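Local structure of OBCA, Oxalate Biosynthetic Component A (Burkholderia glumae, 4NNB) at residues T26-F31 with D52-V57; S231-I236 with V243-S248; R129-Q134 with P161-A166; I213-A218 with R493-Q498. The protein combines a family-specific N-terminal domain with a TIM-barrel-clan region, and carries a magnesium ion and an oxaloacetate ion in one pocket. All blocks are in the same frame, centred on the assembly; numbering follows the deposited sequence.

How the contacts relate
Contact 1 lies between contacts 2 and 3, with centres 15 and 16 Å away, and is on the same side of the chain's centre as each. It spans the small sheet of strands 27-29, 189-191 and 55-57, touching the hairpin of contact 2 through D52 and W54, and contact 3 through V57 against P161. Contacts 2 and 3 do not meet. Contact 4 stands apart, its centre 28 to 33 Å from the others, where helices 205-217 and 495-507 meet. Along the chain, contacts 1 and 3 close before contact 4 opens, while contact 2 is nested inside the long loop that contact 4 closes, so this pair of helices joins distant parts of the sequence.

Contact 1 (T26-F31 with D52-V57); sequences TFIPSF and DGWEVV
I28 lays the end of its side chain on the indole of W54. Its CD1 stands over one face, 3.9 Å from the centroid of the six-membered ring and 22° off the ring normal, a CH-pi contact displaced toward the rim. Just behind it, I28 CG1 presses on W54 CZ3 at 3.5 Å, so two successive carbons of the isoleucine bear on the outer corner of the indole. The main chain is close as well: T26 O comes within 3.6 Å of W54 CZ3, approaching obliquely. Further along, F27 reaches the far end of 52-57 and brings CE1, at its ring edge, to 3.9 Å from V57 CG2. It gets there with CG anti to the backbone N (chi1 175°), and its ring also stacks with that of Y158.

The two segments share no backbone bonds because strand 189-191 runs between them; T26 and I28 pair with Q192 and Y190 on one side of it, while E55 and V57 pair with W191 and G189 on the other. W54 is placed by the end of helix 41-51. There G53, with positive phi, is the C-prime residue of a Schellman motif in which W54 N returns to L49 O, and L49 also touches both I28 and W54. The hydroxyl of T26 bonds away from the contact, to H156 O. With every touching residue buried and no hydrogen bond between the segments, the contact is probably held mainly by apolar packing, in which the indole of W54 has the greatest part.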
loop_
_atom_site.group_PDB
_atom_site.type_symbol
_atom_site.label_atom_id
_atom_site.label_comp_id
_atom_site.label_asym_id
_atom_site.label_seq_id
_atom_site.Cartn_x
_atom_site.Cartn_y
_atom_site.Cartn_z
ATOM N N THR A 26 19.962 -8.078 -6.877
ATOM C CA THR A 26 19.395 -6.743 -7.014
ATOM C C THR A 26 20.179 -5.904 -8.004
ATOM O O THR A 26 19.846 -4.743 -8.249
ATOM C CB THR A 26 19.325 -6.013 -5.660
ATOM O OG1 THR A 26 20.639 -5.951 -5.078
ATOM C CG2 THR A 26 18.379 -6.746 -4.713
ATOM N N PHE A 27 21.215 -6.499 -8.584
ATOM C CA PHE A 27 22.023 -5.819 -9.591
ATOM C C PHE A 27 22.489 -6.824 -10.638
ATOM O O PHE A 27 22.959 -7.921 -10.308
ATOM C CB PHE A 27 23.225 -5.126 -8.940
ATOM C CG PHE A 27 24.187 -4.497 -9.925
ATOM C CD1 PHE A 27 23.833 -3.358 -10.638
ATOM C CD2 PHE A 27 25.452 -5.034 -10.114
ATOM C CE1 PHE A 27 24.717 -2.775 -11.537
ATOM C CE2 PHE A 27 26.345 -4.456 -11.014
ATOM C CZ PHE A 27 25.978 -3.325 -11.722
ATOM N N ILE A 28 22.325 -6.454 -11.902
ATOM C CA ILE A 28 22.771 -7.278 -13.014
ATOM C C ILE A 28 23.732 -6.451 -13.839
ATOM O O ILE A 28 23.325 -5.498 -14.497
ATOM C CB ILE A 28 21.591 -7.720 -13.907
ATOM C CG1 ILE A 28 20.564 -8.498 -13.082
ATOM C CG2 ILE A 28 22.089 -8.553 -15.075
ATOM C CD1 ILE A 28 19.252 -8.773 -13.797
ATOM N N PRO A 29 25.022 -6.803 -13.790
ATOM C CA PRO A 29 26.067 -6.106 -14.554
ATOM C C PRO A 29 25.872 -6.213 -16.076
ATOM O O PRO A 29 25.601 -7.301 -16.587
ATOM C CB PRO A 29 27.353 -6.825 -14.126
ATOM C CG PRO A 29 26.902 -8.160 -13.600
ATOM C CD PRO A 29 25.563 -7.909 -12.979
ATOM N N SER A 30 26.003 -5.086 -16.771
ATOM C CA SER A 30 25.827 -5.015 -18.224
ATOM C C SER A 30 26.648 -6.048 -18.990
ATOM O O SER A 30 26.143 -6.693 -19.911
ATOM C CB SER A 30 26.178 -3.619 -18.736
ATOM O OG SER A 30 25.119 -2.711 -18.527
ATOM N N PHE A 31 27.909 -6.209 -18.602
ATOM C CA PHE A 31 28.811 -7.082 -19.342
ATOM C C PHE A 31 28.357 -8.537 -19.329
ATOM O O PHE A 31 28.636 -9.285 -20.265
ATOM C CB PHE A 31 30.253 -6.939 -18.845
ATOM C CG PHE A 31 30.537 -7.650 -17.557
ATOM C CD1 PHE A 31 30.363 -7.004 -16.343
ATOM C CD2 PHE A 31 31.018 -8.952 -17.559
ATOM C CE1 PHE A 31 30.645 -7.647 -15.151
ATOM C CE2 PHE A 31 31.294 -9.607 -16.373
ATOM C CZ PHE A 31 31.109 -8.952 -15.165
ATOM N N ASP A 52 9.609 -5.011 -15.366
ATOM C CA ASP A 52 9.452 -5.429 -13.978
ATOM C C ASP A 52 10.023 -4.412 -12.988
ATOM O O ASP A 52 10.094 -4.684 -11.790
ATOM C CB ASP A 52 10.129 -6.780 -13.775
ATOM C CG ASP A 52 9.569 -7.538 -12.604
ATOM O OD1 ASP A 52 10.366 -8.014 -11.775
ATOM O OD2 ASP A 52 8.334 -7.679 -12.530
ATOM N N GLY A 53 10.448 -3.252 -13.482
ATOM C CA GLY A 53 10.877 -2.172 -12.607
ATOM C C GLY A 53 12.377 -1.957 -12.451
ATOM O O GLY A 53 12.792 -1.004 -11.787
ATOM N N TRP A 54 13.189 -2.833 -13.043
ATOM C CA TRP A 54 14.637 -2.653 -13.028
ATOM C C TRP A 54 14.969 -1.372 -13.766
ATOM O O TRP A 54 14.267 -0.997 -14.703
ATOM C CB TRP A 54 15.348 -3.843 -13.683
ATOM C CG TRP A 54 15.288 -5.097 -12.868
ATOM C CD1 TRP A 54 14.195 -5.875 -12.646
ATOM C CD2 TRP A 54 16.374 -5.718 -12.167
ATOM N NE1 TRP A 54 14.529 -6.944 -11.846
ATOM C CE2 TRP A 54 15.861 -6.873 -11.542
ATOM C CE3 TRP A 54 17.729 -5.417 -12.016
ATOM C CZ2 TRP A 54 16.658 -7.718 -10.766
ATOM C CZ3 TRP A 54 18.514 -6.254 -11.258
ATOM C CH2 TRP A 54 17.978 -7.391 -10.638
ATOM N N GLU A 55 16.025 -0.696 -13.333
ATOM C CA GLU A 55 16.416 0.569 -13.940
ATOM C C GLU A 55 17.892 0.539 -14.364
ATOM O O GLU A 55 18.725 -0.098 -13.713
ATOM C CB GLU A 55 16.112 1.734 -12.984
ATOM C CG GLU A 55 17.321 2.554 -12.526
ATOM C CD GLU A 55 16.952 3.606 -11.478
ATOM O OE1 GLU A 55 17.872 4.210 -10.880
ATOM O OE2 GLU A 55 15.740 3.829 -11.259
ATOM N N VAL A 56 18.206 1.202 -15.475
ATOM C CA VAL A 56 19.582 1.265 -15.963
ATOM C C VAL A 56 20.431 2.169 -15.071
ATOM O O VAL A 56 20.024 3.284 -14.746
ATOM C CB VAL A 56 19.644 1.776 -17.429
ATOM C CG1 VAL A 56 21.066 2.143 -17.810
ATOM C CG2 VAL A 56 19.096 0.722 -18.381
ATOM N N VAL A 57 21.607 1.687 -14.669
ATOM C CA VAL A 57 22.524 2.500 -13.869
ATOM C C VAL A 57 23.946 2.511 -14.432
ATOM O O VAL A 57 24.410 1.517 -14.996
ATOM C CB VAL A 57 22.567 2.033 -12.389
ATOM C CG1 VAL A 57 21.275 2.401 -11.673
ATOM C CG2 VAL A 57 22.841 0.536 -12.307
#

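Contact 2 (S231-I236 with V243-S248); sequences SDRRRI and VVTVGS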
loop_
_atom_site.group_PDB
_atom_site.type_symbol
_atom_site.label_atom_id
_atom_site.label_comp_id
_atom_site.label_asym_id
_atom_site.label_seq_id
_atom_site.Cartn_x
_atom_site.Cartn_y
_atom_site.Cartn_z
ATOM N N SER A 231 -0.006 -15.346 -12.691
ATOM C CA SER A 231 0.115 -16.366 -13.735
ATOM C C SER A 231 1.271 -16.082 -14.699
ATOM O O SER A 231 1.715 -16.972 -15.426
ATOM C CB SER A 231 -1.195 -16.471 -14.519
ATOM O OG SER A 231 -1.500 -15.231 -15.140
ATOM N N ASP A 232 1.753 -14.844 -14.705
ATOM C CA ASP A 232 2.833 -14.441 -15.604
ATOM C C ASP A 232 4.246 -14.570 -14.981
ATOM O O ASP A 232 5.218 -14.022 -15.509
ATOM C CB ASP A 232 2.590 -13.005 -16.095
ATOM C CG ASP A 232 2.842 -11.962 -15.005
ATOM O OD1 ASP A 232 2.904 -12.347 -13.821
ATOM O OD2 ASP A 232 2.970 -10.758 -15.319
ATOM N N ARG A 233 4.359 -15.280 -13.859
ATOM C CA ARG A 233 5.659 -15.440 -13.194
ATOM C C ARG A 233 6.627 -16.225 -14.081
ATOM O O ARG A 233 6.286 -17.288 -14.588
ATOM C CB ARG A 233 5.500 -16.152 -11.850
ATOM C CG ARG A 233 6.769 -16.848 -11.371
ATOM C CD ARG A 233 6.536 -17.626 -10.085
ATOM N NE ARG A 233 6.319 -16.734 -8.952
ATOM C CZ ARG A 233 7.080 -16.712 -7.862
ATOM N NH1 ARG A 233 8.109 -17.542 -7.746
ATOM N NH2 ARG A 233 6.808 -15.864 -6.881
ATOM N N ARG A 234 7.828 -15.702 -14.279
ATOM C CA ARG A 234 8.818 -16.418 -15.076
ATOM C C ARG A 234 10.233 -16.186 -14.553
ATOM O O ARG A 234 10.593 -15.069 -14.169
ATOM C CB ARG A 234 8.702 -16.046 -16.559
ATOM C CG ARG A 234 9.147 -14.640 -16.881
ATOM C CD ARG A 234 8.487 -14.089 -18.140
ATOM N NE ARG A 234 8.746 -12.654 -18.270
ATOM C CZ ARG A 234 8.304 -11.888 -19.263
ATOM N NH1 ARG A 234 7.568 -12.409 -20.238
ATOM N NH2 ARG A 234 8.601 -10.595 -19.278
ATOM N N ARG A 235 11.015 -17.262 -14.521
ATOM C CA ARG A 235 12.377 -17.228 -14.008
ATOM C C ARG A 235 13.372 -16.961 -15.136
ATOM O O ARG A 235 13.429 -17.710 -16.110
ATOM C CB ARG A 235 12.706 -18.554 -13.312
ATOM C CG ARG A 235 12.013 -18.738 -11.972
ATOM C CD ARG A 235 12.095 -20.185 -11.481
ATOM N NE ARG A 235 13.460 -20.615 -11.213
ATOM C CZ ARG A 235 14.100 -20.383 -10.072
ATOM N NH1 ARG A 235 13.501 -19.721 -9.089
ATOM N NH2 ARG A 235 15.341 -20.812 -9.913
ATOM N N ILE A 236 14.145 -15.885 -15.004
ATOM C CA ILE A 236 15.166 -15.536 -15.986
ATOM C C ILE A 236 16.544 -15.918 -15.451
ATOM O O ILE A 236 16.953 -15.443 -14.393
ATOM C CB ILE A 236 15.151 -14.028 -16.302
ATOM C CG1 ILE A 236 13.774 -13.594 -16.801
ATOM C CG2 ILE A 236 16.216 -13.681 -17.334
ATOM C CD1 ILE A 236 13.687 -12.115 -17.123
ATOM N N VAL A 243 19.341 -16.830 -10.824
ATOM C CA VAL A 243 17.981 -16.621 -11.309
ATOM C C VAL A 243 17.327 -15.370 -10.722
ATOM O O VAL A 243 17.395 -15.114 -9.520
ATOM C CB VAL A 243 17.093 -17.853 -11.012
ATOM C CG1 VAL A 243 15.696 -17.667 -11.583
ATOM C CG2 VAL A 243 17.739 -19.114 -11.564
ATOM N N VAL A 244 16.707 -14.587 -11.593
ATOM C CA VAL A 244 15.856 -13.492 -11.187
ATOM C C VAL A 244 14.420 -13.834 -11.638
ATOM O O VAL A 244 14.221 -14.372 -12.730
ATOM C CB VAL A 244 16.376 -12.161 -11.777
ATOM C CG1 VAL A 244 15.273 -11.144 -11.898
ATOM C CG2 VAL A 244 17.522 -11.612 -10.906
ATOM N N THR A 245 13.433 -13.566 -10.785
ATOM C CA THR A 245 12.030 -13.878 -11.089
ATOM C C THR A 245 11.261 -12.593 -11.376
ATOM O O THR A 245 11.268 -11.673 -10.560
ATOM C CB THR A 245 11.367 -14.584 -9.901
ATOM O OG1 THR A 245 12.169 -15.700 -9.503
ATOM C CG2 THR A 245 9.950 -15.063 -10.243
ATOM N N VAL A 246 10.611 -12.521 -12.532
ATOM C CA VAL A 246 9.805 -11.351 -12.881
ATOM C C VAL A 246 8.310 -11.686 -12.981
ATOM O O VAL A 246 7.931 -12.857 -13.072
ATOM C CB VAL A 246 10.277 -10.716 -14.185
ATOM C CG1 VAL A 246 11.723 -10.297 -14.059
ATOM C CG2 VAL A 246 10.129 -11.700 -15.330
ATOM N N GLY A 247 7.476 -10.649 -12.965
ATOM C CA GLY A 247 6.028 -10.803 -12.944
ATOM C C GLY A 247 5.324 -9.481 -12.664
ATOM O O GLY A 247 5.822 -8.663 -11.887
ATOM N N SER A 248 4.166 -9.263 -13.285
ATOM C CA SER A 248 3.445 -7.998 -13.132
ATOM C C SER A 248 2.843 -7.809 -11.729
ATOM O O SER A 248 2.701 -6.680 -11.265
ATOM C CB SER A 248 2.316 -7.902 -14.159
ATOM O OG SER A 248 1.273 -8.828 -13.852
#
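Three arginine guanidinium groups meet methyl groups of the partner strand, each in its own way. R235 sets one face on V243, with CG1 over the middle of the group and 3.5 Å from R235 CZ. R233 receives T245 CG2 over one face, nearer the rim. R234 instead is met at its edge, where V246 CG2 lies in the guanidinium plane, 3.4 Å from R234 NE; that nitrogen is buried here and has no polar partner in the model.

The carboxylate of D232 works differently. Its OD2 accepts S248 N at 2.8 Å on the syn side, close to the carboxylate plane, and takes S248 OG at 3.0 Å from well above that plane. Two bonds on one oxygen thus clamp the open end of the hairpin; S248 OG also bonds to R250 N.

From there runs an antiparallel pairing. R234 with V246 and I236 with V244 are the hydrogen-bonded pairs, the shortest of their four bonds being I236 N to V244 O at 2.7 Å; R235 with T245 is the non-hydrogen-bonded pair between them. On the face shared by R234, I236, V244 and V246, I236 CD1 reaches V246 CG2 at 4.0 Å. The opposite face carries R235 and T245, whose hydroxyl goes to E24.

This two-stranded hairpin is inserted in the chain between strands 222-229 and 250-251, which pair with each other in the large sheet. It leans on the N-terminal part through V244, which packs on W54, and G247 N, which bonds to D52, just past helix 41-51.

Contact 3 (R129-Q134 with P161-A166); sequences RRIVLQ and PALIEA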
loop_
_atom_site.group_PDB
_atom_site.type_symbol
_atom_site.label_atom_id
_atom_site.label_comp_id
_atom_site.label_asym_id
_atom_site.label_seq_id
_atom_site.Cartn_x
_atom_site.Cartn_y
_atom_site.Cartn_z
ATOM N N ARG A 129 17.707 8.443 5.798
ATOM C CA ARG A 129 16.401 7.866 5.457
ATOM C C ARG A 129 16.478 7.073 4.161
ATOM O O ARG A 129 15.917 5.988 4.063
ATOM C CB ARG A 129 15.319 8.948 5.309
ATOM C CG ARG A 129 14.871 9.595 6.593
ATOM C CD ARG A 129 13.629 10.493 6.407
ATOM N NE ARG A 129 13.495 11.414 7.534
ATOM C CZ ARG A 129 13.588 12.741 7.448
ATOM N NH1 ARG A 129 13.787 13.336 6.274
ATOM N NH2 ARG A 129 13.470 13.476 8.544
ATOM N N ARG A 130 17.165 7.624 3.165
ATOM C CA ARG A 130 17.334 6.944 1.889
ATOM C C ARG A 130 17.979 5.577 2.068
ATOM O O ARG A 130 17.532 4.588 1.479
ATOM C CB ARG A 130 18.210 7.773 0.942
ATOM C CG ARG A 130 17.451 8.691 0.000
ATOM C CD ARG A 130 18.428 9.516 -0.838
ATOM N NE ARG A 130 18.802 8.858 -2.089
ATOM C CZ ARG A 130 19.732 9.313 -2.924
ATOM N NH1 ARG A 130 20.397 10.427 -2.634
ATOM N NH2 ARG A 130 20.002 8.656 -4.049
ATOM N N ILE A 131 19.044 5.533 2.866
ATOM C CA ILE A 131 19.773 4.289 3.094
ATOM C C ILE A 131 18.914 3.313 3.890
ATOM O O ILE A 131 18.806 2.131 3.531
ATOM C CB ILE A 131 21.097 4.536 3.844
ATOM C CG1 ILE A 131 22.021 5.408 2.992
ATOM C CG2 ILE A 131 21.779 3.224 4.164
ATOM C CD1 ILE A 131 23.257 5.884 3.713
ATOM N N VAL A 132 18.318 3.801 4.976
ATOM C CA VAL A 132 17.471 2.956 5.806
ATOM C C VAL A 132 16.293 2.370 4.996
ATOM O O VAL A 132 16.012 1.176 5.083
ATOM C CB VAL A 132 16.984 3.686 7.082
ATOM C CG1 VAL A 132 15.973 2.828 7.829
ATOM C CG2 VAL A 132 18.166 3.994 8.009
ATOM N N LEU A 133 15.636 3.196 4.190
ATOM C CA LEU A 133 14.527 2.710 3.369
ATOM C C LEU A 133 15.007 1.694 2.327
ATOM O O LEU A 133 14.357 0.675 2.097
ATOM C CB LEU A 133 13.773 3.880 2.717
ATOM C CG LEU A 133 12.978 4.729 3.723
ATOM C CD1 LEU A 133 12.642 6.100 3.135
ATOM C CD2 LEU A 133 11.690 4.013 4.211
ATOM N N GLN A 134 16.156 1.949 1.714
ATOM C CA GLN A 134 16.656 1.012 0.717
ATOM C C GLN A 134 16.994 -0.346 1.339
ATOM O O GLN A 134 16.591 -1.390 0.822
ATOM C CB GLN A 134 17.875 1.571 -0.012
ATOM C CG GLN A 134 18.292 0.685 -1.174
ATOM C CD GLN A 134 17.206 0.565 -2.221
ATOM O OE1 GLN A 134 16.917 1.524 -2.942
ATOM N NE2 GLN A 134 16.585 -0.608 -2.302
ATOM N N PRO A 161 24.785 4.339 -7.907
ATOM C CA PRO A 161 25.823 5.379 -7.927
ATOM C C PRO A 161 25.398 6.691 -7.267
ATOM O O PRO A 161 26.191 7.263 -6.539
ATOM C CB PRO A 161 26.060 5.596 -9.424
ATOM C CG PRO A 161 25.798 4.261 -10.022
ATOM C CD PRO A 161 24.639 3.691 -9.225
ATOM N N ALA A 162 24.174 7.153 -7.509
ATOM C CA ALA A 162 23.707 8.414 -6.925
ATOM C C ALA A 162 23.676 8.387 -5.394
ATOM O O ALA A 162 23.947 9.396 -4.738
ATOM C CB ALA A 162 22.344 8.787 -7.479
ATOM N N LEU A 163 23.336 7.235 -4.825
ATOM C CA LEU A 163 23.373 7.083 -3.375
ATOM C C LEU A 163 24.820 7.056 -2.887
ATOM O O LEU A 163 25.163 7.697 -1.897
ATOM C CB LEU A 163 22.644 5.809 -2.950
ATOM C CG LEU A 163 22.443 5.652 -1.443
ATOM C CD1 LEU A 163 21.770 6.894 -0.891
ATOM C CD2 LEU A 163 21.591 4.422 -1.155
ATOM N N ILE A 164 25.667 6.308 -3.591
ATOM C CA ILE A 164 27.066 6.163 -3.205
ATOM C C ILE A 164 27.792 7.501 -3.302
ATOM O O ILE A 164 28.610 7.848 -2.441
ATOM C CB ILE A 164 27.769 5.100 -4.061
ATOM C CG1 ILE A 164 27.156 3.726 -3.785
ATOM C CG2 ILE A 164 29.258 5.078 -3.775
ATOM C CD1 ILE A 164 27.074 3.388 -2.288
ATOM N N GLU A 165 27.478 8.250 -4.356
ATOM C CA GLU A 165 28.039 9.581 -4.551
ATOM C C GLU A 165 27.635 10.527 -3.425
ATOM O O GLU A 165 28.454 11.304 -2.941
ATOM C CB GLU A 165 27.642 10.134 -5.927
ATOM C CG GLU A 165 28.406 9.457 -7.060
ATOM C CD GLU A 165 27.736 9.586 -8.412
ATOM O OE1 GLU A 165 26.670 10.239 -8.513
ATOM O OE2 GLU A 165 28.282 9.015 -9.377
ATOM N N ALA A 166 26.385 10.440 -2.979
ATOM C CA ALA A 166 25.932 11.302 -1.890
ATOM C C ALA A 166 26.611 10.945 -0.563
ATOM O O ALA A 166 26.931 11.827 0.238
ATOM C CB ALA A 166 24.419 11.266 -1.760
#
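R130 stretches from helix 125-137 across to the first turns of helix 161-170, and L163 meets it for much of the way. At the root, R130 CB is 4.1 Å from L163 CD1. The chain then bends at chi3 (90°), which turns the guanidinium over the leucine: R130 NE and R130 CZ are each 3.8 Å from L163 CD1, a methyl that sits over the centre of one face of the group. Beyond it the two terminal nitrogens part company. R130 NH1 heads for A166 CB, at 4.2 Å, whereas R130 NH2 reaches the main chain and lies 3.7 Å from L163 N without bonding to it, with A162 CB nearby.

The frame is a helix pair in the N-terminal domain, running roughly antiparallel, the axes of 129-134 and 161-166 coming no closer than 11.4 Å, at 138°, wide enough for long side chains. R130 and L163 slide past each other in opposite directions, and no hydrogen bond joins the segments.

With CG anti to the backbone N (chi1 -171°), L163 extends toward helix 125-137, and CD1 also touches I131 CG1, at 4.2 Å, on the buried side. There L120 and L123 pack on I131, while L127 packs on L163 and A166.

Contact 4 (I213-A218 with R493-Q498); sequences IRSMRA and RGTWEQ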
loop_
_atom_site.group_PDB
_atom_site.type_symbol
_atom_site.label_atom_id
_atom_site.label_comp_id
_atom_site.label_asym_id
_atom_site.label_seq_id
_atom_site.Cartn_x
_atom_site.Cartn_y
_atom_site.Cartn_z
ATOM N N ILE A 213 -4.883 -12.464 9.541
ATOM C CA ILE A 213 -4.987 -12.918 10.924
ATOM C C ILE A 213 -4.070 -12.137 11.869
ATOM O O ILE A 213 -4.511 -11.690 12.933
ATOM C CB ILE A 213 -4.726 -14.420 11.010
ATOM C CG1 ILE A 213 -5.923 -15.156 10.412
ATOM C CG2 ILE A 213 -4.534 -14.852 12.473
ATOM C CD1 ILE A 213 -5.561 -16.451 9.811
ATOM N N ARG A 214 -2.814 -11.947 11.479
ATOM C CA ARG A 214 -1.914 -11.124 12.285
ATOM C C ARG A 214 -2.422 -9.700 12.454
ATOM O O ARG A 214 -2.337 -9.140 13.544
ATOM C CB ARG A 214 -0.501 -11.104 11.697
ATOM C CG ARG A 214 0.164 -12.465 11.681
ATOM C CD ARG A 214 1.632 -12.317 11.971
ATOM N NE ARG A 214 1.852 -11.550 13.195
ATOM C CZ ARG A 214 3.028 -11.061 13.564
ATOM N NH1 ARG A 214 3.135 -10.365 14.684
ATOM N NH2 ARG A 214 4.097 -11.260 12.806
ATOM N N SER A 215 -2.940 -9.106 11.381
ATOM C CA SER A 215 -3.477 -7.748 11.466
ATOM C C SER A 215 -4.656 -7.643 12.430
ATOM O O SER A 215 -4.753 -6.687 13.217
ATOM C CB SER A 215 -3.877 -7.231 10.075
ATOM O OG SER A 215 -2.715 -6.917 9.328
ATOM N N MET A 216 -5.559 -8.613 12.366
ATOM C CA MET A 216 -6.687 -8.653 13.293
ATOM C C MET A 216 -6.206 -8.803 14.739
ATOM O O MET A 216 -6.735 -8.169 15.652
ATOM C CB MET A 216 -7.601 -9.827 12.972
ATOM C CG MET A 216 -8.571 -9.590 11.836
ATOM S SD MET A 216 -9.544 -11.085 11.734
ATOM C CE MET A 216 -10.436 -11.004 13.274
ATOM N N ARG A 217 -5.188 -9.629 14.941
ATOM C CA ARG A 217 -4.701 -9.864 16.298
ATOM C C ARG A 217 -3.924 -8.674 16.850
ATOM O O ARG A 217 -3.822 -8.509 18.057
ATOM C CB ARG A 217 -3.915 -11.175 16.352
ATOM C CG ARG A 217 -4.847 -12.349 16.158
ATOM C CD ARG A 217 -4.145 -13.672 16.029
ATOM N NE ARG A 217 -5.130 -14.745 15.908
ATOM C CZ ARG A 217 -4.843 -16.022 15.676
ATOM N NH1 ARG A 217 -3.589 -16.411 15.529
ATOM N NH2 ARG A 217 -5.821 -16.905 15.583
ATOM N N ALA A 218 -3.428 -7.819 15.957
ATOM C CA ALA A 218 -2.747 -6.596 16.355
ATOM C C ALA A 218 -3.759 -5.486 16.610
ATOM O O ALA A 218 -3.394 -4.401 17.067
ATOM C CB ALA A 218 -1.717 -6.162 15.282
ATOM N N ARG A 493 7.312 -3.864 8.879
ATOM C CA ARG A 493 7.492 -5.311 8.840
ATOM C C ARG A 493 6.227 -6.014 8.334
ATOM O O ARG A 493 6.233 -7.214 8.050
ATOM C CB ARG A 493 7.852 -5.837 10.228
ATOM C CG ARG A 493 9.178 -5.317 10.766
ATOM C CD ARG A 493 10.026 -6.464 11.245
ATOM N NE ARG A 493 10.566 -7.219 10.115
ATOM C CZ ARG A 493 10.816 -8.523 10.148
ATOM N NH1 ARG A 493 10.561 -9.214 11.247
ATOM N NH2 ARG A 493 11.319 -9.135 9.082
ATOM N N GLY A 494 5.136 -5.263 8.239
ATOM C CA GLY A 494 3.869 -5.818 7.814
ATOM C C GLY A 494 2.748 -4.841 8.105
ATOM O O GLY A 494 2.943 -3.857 8.827
ATOM N N THR A 495 1.582 -5.090 7.517
ATOM C CA THR A 495 0.401 -4.310 7.858
ATOM C C THR A 495 0.108 -4.434 9.353
ATOM O O THR A 495 -0.257 -3.455 9.997
ATOM C CB THR A 495 -0.827 -4.736 7.007
ATOM O OG1 THR A 495 -0.598 -4.350 5.636
ATOM C CG2 THR A 495 -2.082 -4.065 7.508
ATOM N N TRP A 496 0.295 -5.624 9.915
ATOM C CA TRP A 496 0.058 -5.804 11.350
ATOM C C TRP A 496 0.871 -4.803 12.192
ATOM O O TRP A 496 0.407 -4.335 13.233
ATOM C CB TRP A 496 0.374 -7.240 11.778
ATOM C CG TRP A 496 1.826 -7.575 11.651
ATOM C CD1 TRP A 496 2.439 -8.194 10.596
ATOM C CD2 TRP A 496 2.857 -7.301 12.614
ATOM N NE1 TRP A 496 3.789 -8.315 10.844
ATOM C CE2 TRP A 496 4.068 -7.778 12.075
ATOM C CE3 TRP A 496 2.870 -6.694 13.874
ATOM C CZ2 TRP A 496 5.284 -7.660 12.754
ATOM C CZ3 TRP A 496 4.082 -6.579 14.548
ATOM C CH2 TRP A 496 5.266 -7.061 13.989
ATOM N N GLU A 497 2.072 -4.462 11.737
ATOM C CA GLU A 497 2.893 -3.528 12.505
ATOM C C GLU A 497 2.290 -2.126 12.464
ATOM O O GLU A 497 2.234 -1.434 13.487
ATOM C CB GLU A 497 4.353 -3.521 12.033
ATOM C CG GLU A 497 5.223 -2.597 12.885
ATOM C CD GLU A 497 6.689 -2.705 12.560
ATOM O OE1 GLU A 497 7.486 -2.853 13.501
ATOM O OE2 GLU A 497 7.051 -2.626 11.361
ATOM N N GLN A 498 1.814 -1.724 11.287
ATOM C CA GLN A 498 1.137 -0.439 11.137
ATOM C C GLN A 498 -0.135 -0.378 11.966
ATOM O O GLN A 498 -0.444 0.658 12.554
ATOM C CB GLN A 498 0.864 -0.154 9.652
ATOM C CG GLN A 498 2.169 -0.105 8.838
ATOM C CD GLN A 498 1.950 -0.176 7.334
ATOM O OE1 GLN A 498 1.043 -0.866 6.854
ATOM N NE2 GLN A 498 2.776 0.545 6.584
#
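W496 and R214 are brought face to face by their torsions: the indole CG stands between the backbone N and the carbonyl carbon (chi1 66°), and the arginine chain folds at chi2 and again at chi3 (52°). The guanidinium therefore lies flat on the indole, planes 21° apart, in a cation-pi stack with R214 CZ 3.8 Å from the centroid of the five-membered ring. R214 NH2 comes 3.6 Å from W496 NE1, while R214 NH1 lies over the middle of the indole. E497 CB is on the opposite face of the ring.

Beside the stack the backbones come very close, CA of S215 and CA of W496 being 4.0 Å apart. The small side chains of S215 and A218 probably permit this approach. S215 OG is 3.4 Å from T495 CG2 and bonds to E211 O, and A218 CB sits 3.5 Å from W496 O. The carboxylate of E211 takes W496 N, at the start of helix 495-507.

The contact thus joins the C-terminal part of helix 205-217 to the first turn of helix 495-507. Helix 205-217 comes between strands 5-10 and 222-229 and helix 495-507 follows strand 469-472, three neighbouring parallel strands, consistent with adjacent outer helices of a TIM barrel.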